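Local atomic coordinates of cytochrome c XoxG (Methylobacterium extorquens, PDB entry 6ONQ), a protein that binds one heme c covalently and probably carries electrons in lanthanide-dependent methanol oxidation. Residues K56-D64 against K179-K187; D102-K113 against Y162-R173. All blocks are in the same frame, centred on the assembly; numbering follows the deposited sequence.

Contact 1. Residues K56-D64 against K179-K187; sequences KEEDGKYFD and KEDKPESAK
Tyr62 and Glu180 meet where the hairpin of strands 56-58 and 61-63 touches the chain leading into helix 184-193. The phenol OH of Tyr62 gives a hydrogen bond of 2.9 Å to OE1 of Glu180, on the syn lone pair of that oxygen. OE1 meets the ring edge near its plane, while the carboxylate is turned 70° from the ring. At the hairpin turn Pro183, the N-cap residue of the helix, packs on the backbone. Its CG lies 4.2 Å from CA of Gly60, and its CB 3.4 Å from the carbonyl O of Asp59. Lys61 bends at chi2 (134°) and again at chi4, which brings NZ beside CG of Pro183 and toward the first turn of the helix. Asp59 OD1 also faces Ser185 OG there, but the modelled separation is too short to trust.

Further out, backbone hydrogen bonds pair the strands, among them Glu58 N to Lys61 O (2.9 Å) and Phe63 N to Lys56 O. Trp82 of helix 82-94 packs against Pro183, and Phe83 against Lys61. Strand 69-74 backs the polar pair through Thr70 on Tyr62 and His72 on Glu180. The Tyr62 ring carries Glu57 on one face, with CG 3.8 Å from the ring plane and nearer its border than its middle.

Contact 2. Residues D102-K113 against Y162-R173; sequences DGMGSTYAPALK and YLRARAAGAWGR. With HEC (heme c), chain B.
Tyr162 brings its hydroxyl to Asp102, with OH 3.5 Å from Asp102 CA. This is where helix 156-167, which corresponds to the C-terminal helix of the cytochrome c fold, meets the loop that follows heme ligand His99 and runs into helix 112-118. Leu163, the next residue, packs its CD2 against CB of Leu112 at 3.6 Å. Both methyls of Leu112 lie on the heme, CD1 at the methine carbon CHB, and CD1 also borders Leu163 CD1. Tyr91 of helix 82-94 packs on both leucines.

Arg166 is the polar centre of the contact. Its chain folds back at chi2 (-75°) and chi3 (-62°), which turns the guanidinium edge to the loop. NE and NH2 both give hydrogen bonds to the carbonyl O of Asp102, the NE bond 2.8 Å long with an N-H...O angle of 159°. The oxygen lies in the guanidinium plane. NH1 gives a hydrogen bond to Trp171 O at 2.8 Å, also close to that plane, so three hydrogen bonds to two backbone carbonyls fix the rotation of the group. Met104 SD lies near the same plane, beyond the NH2 end, and Lys113 CB lies over one face. The amine of Lys113 leads away to a salt bridge with Glu43.

Ala167 comes close to the start of the other helix, its CA making a CH...O contact with Lys113 O. The helix then ends in a Schellman motif at Gly169, and the chain turns back through Trp171 toward the loop. Arg173 closes the contact. Its side chain crosses that of Asp102 at about a right angle, and NE makes a long salt bridge of 3.9 Å with OD2. Met104 lies across the Arg173 guanidinium, its CG 3.8 Å from NH1.

Overall arrangement
Contacts 1 and 2 lie on opposite sides of the chain's centre, their centres 22 Å apart. Contact 2 borders the heme pocket, to which its loop 102-113 contributes Tyr108, Ala109, Pro110 and Leu112. Pro110 O also accepts a hydrogen bond from ND1 of the axial ligand His99. Contact 1 is away from the heme and joins the N-terminal hairpin to the start of helix 184-193. In sequence, both segments of contact 2 fall between those of contact 1. The two contacts touch directly through a salt bridge, with Asp64 OD2 2.8 Å from Arg164 NH1. This bridge ties the end of segment 56-64 to helix 156-167.

Contact 1. Residues K56-D64 against K179-K187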
loop_
_atom_site.group_PDB
_atom_site.type_symbol
_atom_site.label_atom_id
_atom_site.label_comp_id
_atom_site.label_asym_id
_atom_site.label_seq_id
_atom_site.Cartn_x
_atom_site.Cartn_y
_atom_site.Cartn_z
ATOM N N LYS A 56 -4.787 -15.505 -2.684
ATOM C CA LYS A 56 -3.649 -16.273 -3.153
ATOM C C LYS A 56 -2.415 -15.763 -2.423
ATOM O O LYS A 56 -2.376 -14.607 -1.991
ATOM C CB LYS A 56 -3.516 -16.131 -4.678
ATOM C CG LYS A 56 -2.282 -16.737 -5.305
ATOM C CD LYS A 56 -2.679 -17.623 -6.464
ATOM C CE LYS A 56 -3.744 -18.628 -6.022
ATOM N NZ LYS A 56 -4.226 -19.505 -7.128
ATOM N N GLU A 57 -1.421 -16.635 -2.253
ATOM C CA GLU A 57 -0.123 -16.188 -1.768
ATOM C C GLU A 57 0.979 -16.856 -2.567
ATOM O O GLU A 57 1.002 -18.082 -2.704
ATOM C CB GLU A 57 0.088 -16.473 -0.280
ATOM C CG GLU A 57 1.358 -15.792 0.227
ATOM C CD GLU A 57 1.875 -16.338 1.543
ATOM O OE1 GLU A 57 1.203 -16.152 2.582
ATOM O OE2 GLU A 57 2.966 -16.946 1.533
ATOM N N GLU A 58 1.890 -16.035 -3.079
ATOM C CA GLU A 58 3.071 -16.463 -3.820
ATOM C C GLU A 58 4.279 -15.914 -3.071
ATOM O O GLU A 58 4.779 -14.831 -3.389
ATOM C CB GLU A 58 3.013 -15.957 -5.243
ATOM C CG GLU A 58 3.439 -16.947 -6.304
ATOM C CD GLU A 58 3.044 -16.485 -7.696
ATOM O OE1 GLU A 58 3.856 -16.630 -8.636
ATOM O OE2 GLU A 58 1.915 -15.969 -7.847
ATOM N N ASP A 59 4.712 -16.646 -2.041
ATOM C CA ASP A 59 5.939 -16.329 -1.318
ATOM C C ASP A 59 5.912 -14.933 -0.697
ATOM O O ASP A 59 6.522 -14.001 -1.231
ATOM C CB ASP A 59 7.141 -16.462 -2.256
ATOM C CG ASP A 59 8.398 -16.909 -1.538
ATOM O OD1 ASP A 59 9.483 -16.349 -1.822
ATOM O OD2 ASP A 59 8.301 -17.824 -0.692
ATOM N N GLY A 60 5.218 -14.775 0.429
ATOM C CA GLY A 60 5.131 -13.492 1.099
ATOM C C GLY A 60 4.330 -12.424 0.380
ATOM O O GLY A 60 4.043 -11.381 0.987
ATOM N N LYS A 61 3.971 -12.638 -0.887
ATOM C CA LYS A 61 3.158 -11.709 -1.662
ATOM C C LYS A 61 1.715 -12.197 -1.674
ATOM O O LYS A 61 1.449 -13.351 -2.026
ATOM C CB LYS A 61 3.667 -11.607 -3.099
ATOM C CG LYS A 61 4.824 -10.665 -3.321
ATOM C CD LYS A 61 5.887 -11.333 -4.195
ATOM C CE LYS A 61 7.284 -10.789 -3.928
ATOM N NZ LYS A 61 7.821 -11.203 -2.604
ATOM N N TYR A 62 0.790 -11.320 -1.314
ATOM C CA TYR A 62 -0.623 -11.650 -1.343
ATOM C C TYR A 62 -1.314 -10.974 -2.521
ATOM O O TYR A 62 -0.920 -9.891 -2.960
ATOM C CB TYR A 62 -1.289 -11.248 -0.032
ATOM C CG TYR A 62 -0.649 -11.899 1.160
ATOM C CD1 TYR A 62 0.477 -11.345 1.752
ATOM C CD2 TYR A 62 -1.150 -13.082 1.682
ATOM C CE1 TYR A 62 1.079 -11.938 2.843
ATOM C CE2 TYR A 62 -0.552 -13.685 2.772
ATOM C CZ TYR A 62 0.568 -13.108 3.345
ATOM O OH TYR A 62 1.179 -13.686 4.433
ATOM N N PHE A 63 -2.348 -11.640 -3.037
ATOM C CA PHE A 63 -3.142 -11.147 -4.155
ATOM C C PHE A 63 -4.625 -11.305 -3.849
ATOM O O PHE A 63 -5.024 -12.158 -3.050
ATOM C CB PHE A 63 -2.790 -11.886 -5.447
ATOM C CG PHE A 63 -1.344 -11.780 -5.827
ATOM C CD1 PHE A 63 -0.429 -12.712 -5.376
ATOM C CD2 PHE A 63 -0.900 -10.743 -6.634
ATOM C CE1 PHE A 63 0.906 -12.618 -5.726
ATOM C CE2 PHE A 63 0.434 -10.642 -6.990
ATOM C CZ PHE A 63 1.339 -11.583 -6.534
ATOM N N ASP A 64 -5.446 -10.471 -4.487
ATOM C CA ASP A 64 -6.892 -10.566 -4.336
ATOM C C ASP A 64 -7.476 -11.409 -5.473
ATOM O O ASP A 64 -6.755 -11.872 -6.362
ATOM C CB ASP A 64 -7.524 -9.170 -4.271
ATOM C CG ASP A 64 -7.293 -8.335 -5.540
ATOM O OD1 ASP A 64 -6.956 -8.896 -6.608
ATOM O OD2 ASP A 64 -7.458 -7.093 -5.469
ATOM N N LYS A 179 6.376 -7.350 11.766
ATOM C CA LYS A 179 6.194 -7.638 10.352
ATOM C C LYS A 179 6.389 -9.127 10.114
ATOM O O LYS A 179 6.808 -9.876 11.003
ATOM C CB LYS A 179 7.165 -6.827 9.476
ATOM C CG LYS A 179 8.611 -7.324 9.509
ATOM C CD LYS A 179 9.608 -6.220 9.162
ATOM C CE LYS A 179 10.090 -5.472 10.406
ATOM N NZ LYS A 179 11.114 -6.237 11.186
ATOM N N GLU A 180 6.060 -9.556 8.900
ATOM C CA GLU A 180 6.444 -10.877 8.429
ATOM C C GLU A 180 7.796 -10.769 7.745
ATOM O O GLU A 180 8.195 -9.698 7.282
ATOM C CB GLU A 180 5.396 -11.462 7.473
ATOM C CG GLU A 180 3.957 -11.301 7.979
ATOM C CD GLU A 180 2.894 -11.939 7.087
ATOM O OE1 GLU A 180 3.210 -12.379 5.952
ATOM O OE2 GLU A 180 1.725 -11.999 7.541
ATOM N N ASP A 181 8.511 -11.889 7.695
ATOM C CA ASP A 181 9.862 -11.867 7.153
ATOM C C ASP A 181 9.858 -11.422 5.694
ATOM O O ASP A 181 8.904 -11.663 4.949
ATOM C CB ASP A 181 10.510 -13.245 7.285
ATOM C CG ASP A 181 10.982 -13.524 8.695
ATOM O OD1 ASP A 181 11.954 -14.291 8.858
ATOM O OD2 ASP A 181 10.379 -12.970 9.641
ATOM N N LYS A 182 10.930 -10.749 5.296
ATOM C CA LYS A 182 11.088 -10.347 3.902
ATOM C C LYS A 182 11.304 -11.584 3.041
ATOM O O LYS A 182 12.260 -12.333 3.277
ATOM C CB LYS A 182 12.256 -9.377 3.738
ATOM C CG LYS A 182 12.395 -8.824 2.323
ATOM C CD LYS A 182 13.563 -7.840 2.193
ATOM C CE LYS A 182 13.533 -7.097 0.848
ATOM N NZ LYS A 182 14.653 -6.110 0.678
ATOM N N PRO A 183 10.454 -11.840 2.053
ATOM C CA PRO A 183 10.617 -13.035 1.223
ATOM C C PRO A 183 11.830 -12.941 0.313
ATOM O O PRO A 183 12.342 -11.859 0.015
ATOM C CB PRO A 183 9.324 -13.079 0.407
ATOM C CG PRO A 183 8.839 -11.677 0.404
ATOM C CD PRO A 183 9.237 -11.089 1.717
ATOM N N GLU A 184 12.283 -14.118 -0.134
ATOM C CA GLU A 184 13.424 -14.195 -1.041
ATOM C C GLU A 184 13.071 -13.692 -2.432
ATOM O O GLU A 184 13.936 -13.147 -3.131
ATOM C CB GLU A 184 13.936 -15.634 -1.116
ATOM C CG GLU A 184 14.885 -16.019 0.004
ATOM C CD GLU A 184 16.239 -15.336 -0.113
ATOM O OE1 GLU A 184 16.825 -15.348 -1.218
ATOM O OE2 GLU A 184 16.724 -14.796 0.904
ATOM N N SER A 185 11.814 -13.878 -2.850
ATOM C CA SER A 185 11.351 -13.347 -4.130
ATOM C C SER A 185 11.630 -11.855 -4.238
ATOM O O SER A 185 12.133 -11.372 -5.259
ATOM C CB SER A 185 9.853 -13.610 -4.292
ATOM O OG SER A 185 9.496 -14.865 -3.748
ATOM N N ALA A 186 11.298 -11.107 -3.186
ATOM C CA ALA A 186 11.438 -9.657 -3.227
ATOM C C ALA A 186 12.892 -9.240 -3.393
ATOM O O ALA A 186 13.184 -8.276 -4.107
ATOM C CB ALA A 186 10.844 -9.035 -1.960
ATOM N N LYS A 187 13.820 -9.956 -2.756
ATOM C CA LYS A 187 15.206 -9.509 -2.777
ATOM C C LYS A 187 15.844 -9.701 -4.143
ATOM O O LYS A 187 16.708 -8.911 -4.532
ATOM C CB LYS A 187 16.013 -10.230 -1.705
ATOM C CG LYS A 187 15.369 -10.157 -0.336
ATOM C CD LYS A 187 16.393 -10.308 0.783
ATOM C CE LYS A 187 16.565 -11.759 1.190
ATOM N NZ LYS A 187 16.061 -12.021 2.569
#

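Contact 2. Residues D102-K113 against Y162-R173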
loop_
_atom_site.group_PDB
_atom_site.type_symbol
_atom_site.label_atom_id
_atom_site.label_comp_id
_atom_site.label_asym_id
_atom_site.label_seq_id
_atom_site.Cartn_x
_atom_site.Cartn_y
_atom_site.Cartn_z
ATOM N N ASP A 102 0.760 9.285 6.779
ATOM C CA ASP A 102 -0.205 8.189 6.740
ATOM C C ASP A 102 -1.243 8.360 5.637
ATOM O O ASP A 102 -2.346 7.814 5.736
ATOM C CB ASP A 102 -0.908 8.038 8.093
ATOM C CG ASP A 102 0.055 7.698 9.211
ATOM O OD1 ASP A 102 0.369 6.494 9.367
ATOM O OD2 ASP A 102 0.494 8.634 9.924
ATOM N N GLY A 103 -0.918 9.119 4.594
ATOM C CA GLY A 103 -1.870 9.408 3.539
ATOM C C GLY A 103 -3.006 10.328 3.934
ATOM O O GLY A 103 -4.099 10.232 3.361
ATOM N N MET A 104 -2.778 11.229 4.887
ATOM C CA MET A 104 -3.849 12.054 5.429
ATOM C C MET A 104 -4.123 13.304 4.610
ATOM O O MET A 104 -5.164 13.937 4.815
ATOM C CB MET A 104 -3.529 12.454 6.873
ATOM C CG MET A 104 -3.786 11.344 7.865
ATOM S SD MET A 104 -5.427 10.630 7.639
ATOM C CE MET A 104 -6.449 11.763 8.583
ATOM N N GLY A 105 -3.231 13.679 3.706
ATOM C CA GLY A 105 -3.459 14.849 2.889
ATOM C C GLY A 105 -2.705 16.070 3.396
ATOM O O GLY A 105 -2.226 16.125 4.536
ATOM N N SER A 106 -2.607 17.071 2.521
ATOM C CA SER A 106 -1.872 18.287 2.823
ATOM C C SER A 106 -2.457 19.452 2.035
ATOM O O SER A 106 -3.361 19.290 1.210
ATOM C CB SER A 106 -0.384 18.126 2.521
ATOM O OG SER A 106 0.278 19.378 2.604
ATOM N N THR A 107 -1.913 20.640 2.302
ATOM C CA THR A 107 -2.388 21.860 1.667
ATOM C C THR A 107 -2.202 21.836 0.160
ATOM O O THR A 107 -2.914 22.551 -0.554
ATOM C CB THR A 107 -1.659 23.062 2.265
ATOM O OG1 THR A 107 -1.581 22.903 3.687
ATOM C CG2 THR A 107 -2.392 24.356 1.946
ATOM N N TYR A 108 -1.270 21.030 -0.344
ATOM C CA TYR A 108 -1.029 20.975 -1.775
ATOM C C TYR A 108 -1.499 19.683 -2.438
ATOM O O TYR A 108 -1.665 19.676 -3.662
ATOM C CB TYR A 108 0.468 21.194 -2.066
ATOM C CG TYR A 108 0.853 21.092 -3.536
ATOM C CD1 TYR A 108 0.229 21.883 -4.505
ATOM C CD2 TYR A 108 1.847 20.204 -3.954
ATOM C CE1 TYR A 108 0.581 21.785 -5.856
ATOM C CE2 TYR A 108 2.209 20.100 -5.301
ATOM C CZ TYR A 108 1.573 20.892 -6.245
ATOM O OH TYR A 108 1.936 20.785 -7.572
ATOM N N ALA A 109 -1.758 18.609 -1.687
ATOM C CA ALA A 109 -2.028 17.343 -2.360
ATOM C C ALA A 109 -3.065 16.522 -1.607
ATOM O O ALA A 109 -3.166 16.624 -0.380
ATOM C CB ALA A 109 -0.735 16.530 -2.537
ATOM N N PRO A 110 -3.822 15.680 -2.312
ATOM C CA PRO A 110 -4.940 14.959 -1.693
ATOM C C PRO A 110 -4.506 13.814 -0.793
ATOM O O PRO A 110 -3.345 13.426 -0.711
ATOM C CB PRO A 110 -5.704 14.411 -2.898
ATOM C CG PRO A 110 -4.654 14.224 -3.921
ATOM C CD PRO A 110 -3.786 15.455 -3.765
ATOM N N ALA A 111 -5.507 13.237 -0.146
ATOM C CA ALA A 111 -5.314 12.260 0.912
ATOM C C ALA A 111 -5.438 10.872 0.302
ATOM O O ALA A 111 -6.545 10.382 0.061
ATOM C CB ALA A 111 -6.327 12.479 2.026
ATOM N N LEU A 112 -4.296 10.224 0.088
ATOM C CA LEU A 112 -4.270 8.944 -0.603
ATOM C C LEU A 112 -4.975 7.826 0.155
ATOM O O LEU A 112 -5.249 6.781 -0.445
ATOM C CB LEU A 112 -2.822 8.542 -0.896
ATOM C CG LEU A 112 -2.055 9.594 -1.704
ATOM C CD1 LEU A 112 -0.685 9.081 -2.085
ATOM C CD2 LEU A 112 -2.831 10.051 -2.931
ATOM N N LYS A 113 -5.278 7.987 1.444
ATOM C CA LYS A 113 -6.064 6.935 2.082
ATOM C C LYS A 113 -7.495 6.941 1.568
ATOM O O LYS A 113 -8.160 5.903 1.589
ATOM C CB LYS A 113 -6.043 7.061 3.606
ATOM C CG LYS A 113 -6.610 8.355 4.154
ATOM C CD LYS A 113 -7.367 8.111 5.450
ATOM C CE LYS A 113 -8.569 9.038 5.577
ATOM N NZ LYS A 113 -9.260 8.877 6.893
ATOM N N TYR A 162 0.315 -0.814 1.000
ATOM C CA TYR A 162 0.187 0.004 2.202
ATOM C C TYR A 162 -0.978 0.994 2.093
ATOM O O TYR A 162 -1.806 1.111 3.004
ATOM C CB TYR A 162 1.506 0.744 2.451
ATOM C CG TYR A 162 1.357 1.869 3.427
ATOM C CD1 TYR A 162 1.030 1.614 4.741
ATOM C CD2 TYR A 162 1.501 3.188 3.031
ATOM C CE1 TYR A 162 0.864 2.626 5.632
ATOM C CE2 TYR A 162 1.339 4.211 3.934
ATOM C CZ TYR A 162 1.020 3.916 5.232
ATOM O OH TYR A 162 0.851 4.913 6.163
ATOM N N LEU A 163 -1.052 1.736 0.989
ATOM C CA LEU A 163 -2.128 2.708 0.868
ATOM C C LEU A 163 -3.485 2.030 0.688
ATOM O O LEU A 163 -4.519 2.621 1.011
ATOM C CB LEU A 163 -1.845 3.653 -0.288
ATOM C CG LEU A 163 -0.759 4.713 -0.162
ATOM C CD1 LEU A 163 -0.479 5.309 -1.540
ATOM C CD2 LEU A 163 -1.176 5.787 0.841
ATOM N N ARG A 164 -3.500 0.798 0.175
ATOM C CA ARG A 164 -4.730 0.019 0.165
ATOM C C ARG A 164 -5.164 -0.336 1.577
ATOM O O ARG A 164 -6.357 -0.280 1.900
ATOM C CB ARG A 164 -4.540 -1.251 -0.652
ATOM C CG ARG A 164 -5.674 -1.527 -1.595
ATOM C CD ARG A 164 -5.633 -2.948 -2.111
ATOM N NE ARG A 164 -6.978 -3.361 -2.487
ATOM C CZ ARG A 164 -7.267 -4.391 -3.269
ATOM N NH1 ARG A 164 -6.300 -5.141 -3.778
ATOM N NH2 ARG A 164 -8.537 -4.662 -3.540
ATOM N N ALA A 165 -4.213 -0.721 2.430
ATOM C CA ALA A 165 -4.547 -1.027 3.818
ATOM C C ALA A 165 -5.054 0.201 4.554
ATOM O O ALA A 165 -5.907 0.084 5.441
ATOM C CB ALA A 165 -3.337 -1.616 4.536
ATOM N N ARG A 166 -4.551 1.384 4.202
ATOM C CA ARG A 166 -5.098 2.611 4.771
ATOM C C ARG A 166 -6.528 2.831 4.303
ATOM O O ARG A 166 -7.418 3.130 5.107
ATOM C CB ARG A 166 -4.217 3.804 4.401
ATOM C CG ARG A 166 -2.793 3.719 4.963
ATOM C CD ARG A 166 -2.746 4.013 6.461
ATOM N NE ARG A 166 -3.207 5.367 6.744
ATOM C CZ ARG A 166 -4.260 5.660 7.502
ATOM N NH1 ARG A 166 -4.974 4.695 8.079
ATOM N NH2 ARG A 166 -4.603 6.926 7.677
ATOM N N ALA A 167 -6.769 2.663 3.003
ATOM C CA ALA A 167 -8.087 2.928 2.441
ATOM C C ALA A 167 -9.138 1.993 3.011
ATOM O O ALA A 167 -10.299 2.387 3.175
ATOM C CB ALA A 167 -8.035 2.809 0.920
ATOM N N ALA A 168 -8.758 0.755 3.309
ATOM C CA ALA A 168 -9.681 -0.194 3.909
ATOM C C ALA A 168 -9.859 0.025 5.405
ATOM O O ALA A 168 -10.668 -0.676 6.028
ATOM C CB ALA A 168 -9.199 -1.622 3.649
ATOM N N GLY A 169 -9.128 0.970 5.993
ATOM C CA GLY A 169 -9.111 1.086 7.435
ATOM C C GLY A 169 -8.518 -0.109 8.146
ATOM O O GLY A 169 -8.703 -0.250 9.357
ATOM N N ALA A 170 -7.815 -0.987 7.425
ATOM C CA ALA A 170 -7.188 -2.158 8.033
ATOM C C ALA A 170 -5.882 -1.827 8.734
ATOM O O ALA A 170 -5.356 -2.669 9.472
ATOM C CB ALA A 170 -6.924 -3.239 6.982
ATOM N N TRP A 171 -5.337 -0.642 8.494
ATOM C CA TRP A 171 -4.178 -0.157 9.214
ATOM C C TRP A 171 -4.447 1.281 9.599
ATOM O O TRP A 171 -5.022 2.038 8.814
ATOM C CB TRP A 171 -2.893 -0.244 8.386
ATOM C CG TRP A 171 -1.685 0.149 9.185
ATOM C CD1 TRP A 171 -0.969 1.305 9.076
ATOM C CD2 TRP A 171 -1.068 -0.604 10.237
ATOM N NE1 TRP A 171 0.057 1.312 9.985
ATOM C CE2 TRP A 171 0.017 0.151 10.711
ATOM C CE3 TRP A 171 -1.328 -1.846 10.822
ATOM C CZ2 TRP A 171 0.837 -0.290 11.739
ATOM C CZ3 TRP A 171 -0.508 -2.283 11.842
ATOM C CH2 TRP A 171 0.563 -1.509 12.285
ATOM N N GLY A 172 -4.040 1.650 10.802
ATOM C CA GLY A 172 -4.242 2.988 11.311
ATOM C C GLY A 172 -3.130 3.938 10.934
ATOM O O GLY A 172 -2.457 3.781 9.909
ATOM N N ARG A 173 -2.931 4.943 11.774
ATOM C CA ARG A 173 -1.895 5.947 11.526
ATOM C C ARG A 173 -0.676 5.723 12.405
ATOM O O ARG A 173 -0.135 6.649 13.009
ATOM C CB ARG A 173 -2.454 7.347 11.723
ATOM C CG ARG A 173 -3.778 7.580 11.049
ATOM C CD ARG A 173 -4.144 9.033 11.174
ATOM N NE ARG A 173 -2.946 9.823 11.426
ATOM C CZ ARG A 173 -2.944 11.136 11.617
ATOM N NH1 ARG A 173 -4.088 11.813 11.586
ATOM N NH2 ARG A 173 -1.798 11.767 11.843
HETATM FE FE HEC B . 1.206 12.446 -5.667
HETATM C CHA HEC B . -1.945 13.122 -6.894
HETATM C CHB HEC B . 0.358 9.217 -5.354
HETATM C CHC HEC B . 4.379 11.704 -4.564
HETATM C CHD HEC B . 1.867 15.791 -5.435
HETATM N NA HEC B . -0.489 11.397 -6.014
HETATM C C1A HEC B . -1.657 11.810 -6.606
HETATM C C2A HEC B . -2.478 10.639 -6.875
HETATM C C3A HEC B . -1.822 9.572 -6.443
HETATM C C4A HEC B . -0.577 10.032 -5.906
HETATM C CMA HEC B . -2.254 8.093 -6.468
HETATM C CAA HEC B . -3.872 10.634 -7.519
HETATM C CBA HEC B . -4.816 11.248 -6.496
HETATM C CGA HEC B . -6.250 11.094 -6.906
HETATM O O1A HEC B . -6.591 11.401 -8.076
HETATM O O2A HEC B . -7.051 10.677 -6.039
HETATM N NB HEC B . 2.205 10.806 -5.074
HETATM C C1B HEC B . 1.629 9.560 -5.019
HETATM C C2B HEC B . 2.589 8.607 -4.541
HETATM C C3B HEC B . 3.726 9.246 -4.318
HETATM C C4B HEC B . 3.505 10.655 -4.637
HETATM C CMB HEC B . 2.365 7.097 -4.352
HETATM C CAB HEC B . 4.967 8.466 -3.803
HETATM C CBB HEC B . 6.201 8.878 -4.009
HETATM N NC HEC B . 2.818 13.568 -5.070
HETATM C C1C HEC B . 4.055 13.042 -4.727
HETATM C C2C HEC B . 4.958 14.162 -4.570
HETATM C C3C HEC B . 4.288 15.298 -4.794
HETATM C C4C HEC B . 2.914 14.947 -5.125
HETATM C CMC HEC B . 6.450 14.073 -4.176
HETATM C CAC HEC B . 4.955 16.702 -4.707
HETATM C CBC HEC B . 4.292 17.738 -4.202
HETATM N ND HEC B . 0.154 14.120 -6.065
HETATM C C1D HEC B . 0.627 15.417 -5.935
HETATM C C2D HEC B . -0.409 16.309 -6.429
HETATM C C3D HEC B . -1.445 15.572 -6.836
HETATM C C4D HEC B . -1.119 14.182 -6.608
HETATM C CMD HEC B . -0.350 17.848 -6.494
HETATM C CAD HEC B . -2.767 16.106 -7.419
HETATM C CBD HEC B . -2.742 16.150 -8.943
HETATM C CGD HEC B . -4.075 16.658 -9.438
HETATM O O1D HEC B . -4.804 17.305 -8.645
HETATM O O2D HEC B . -4.418 16.427 -10.621
#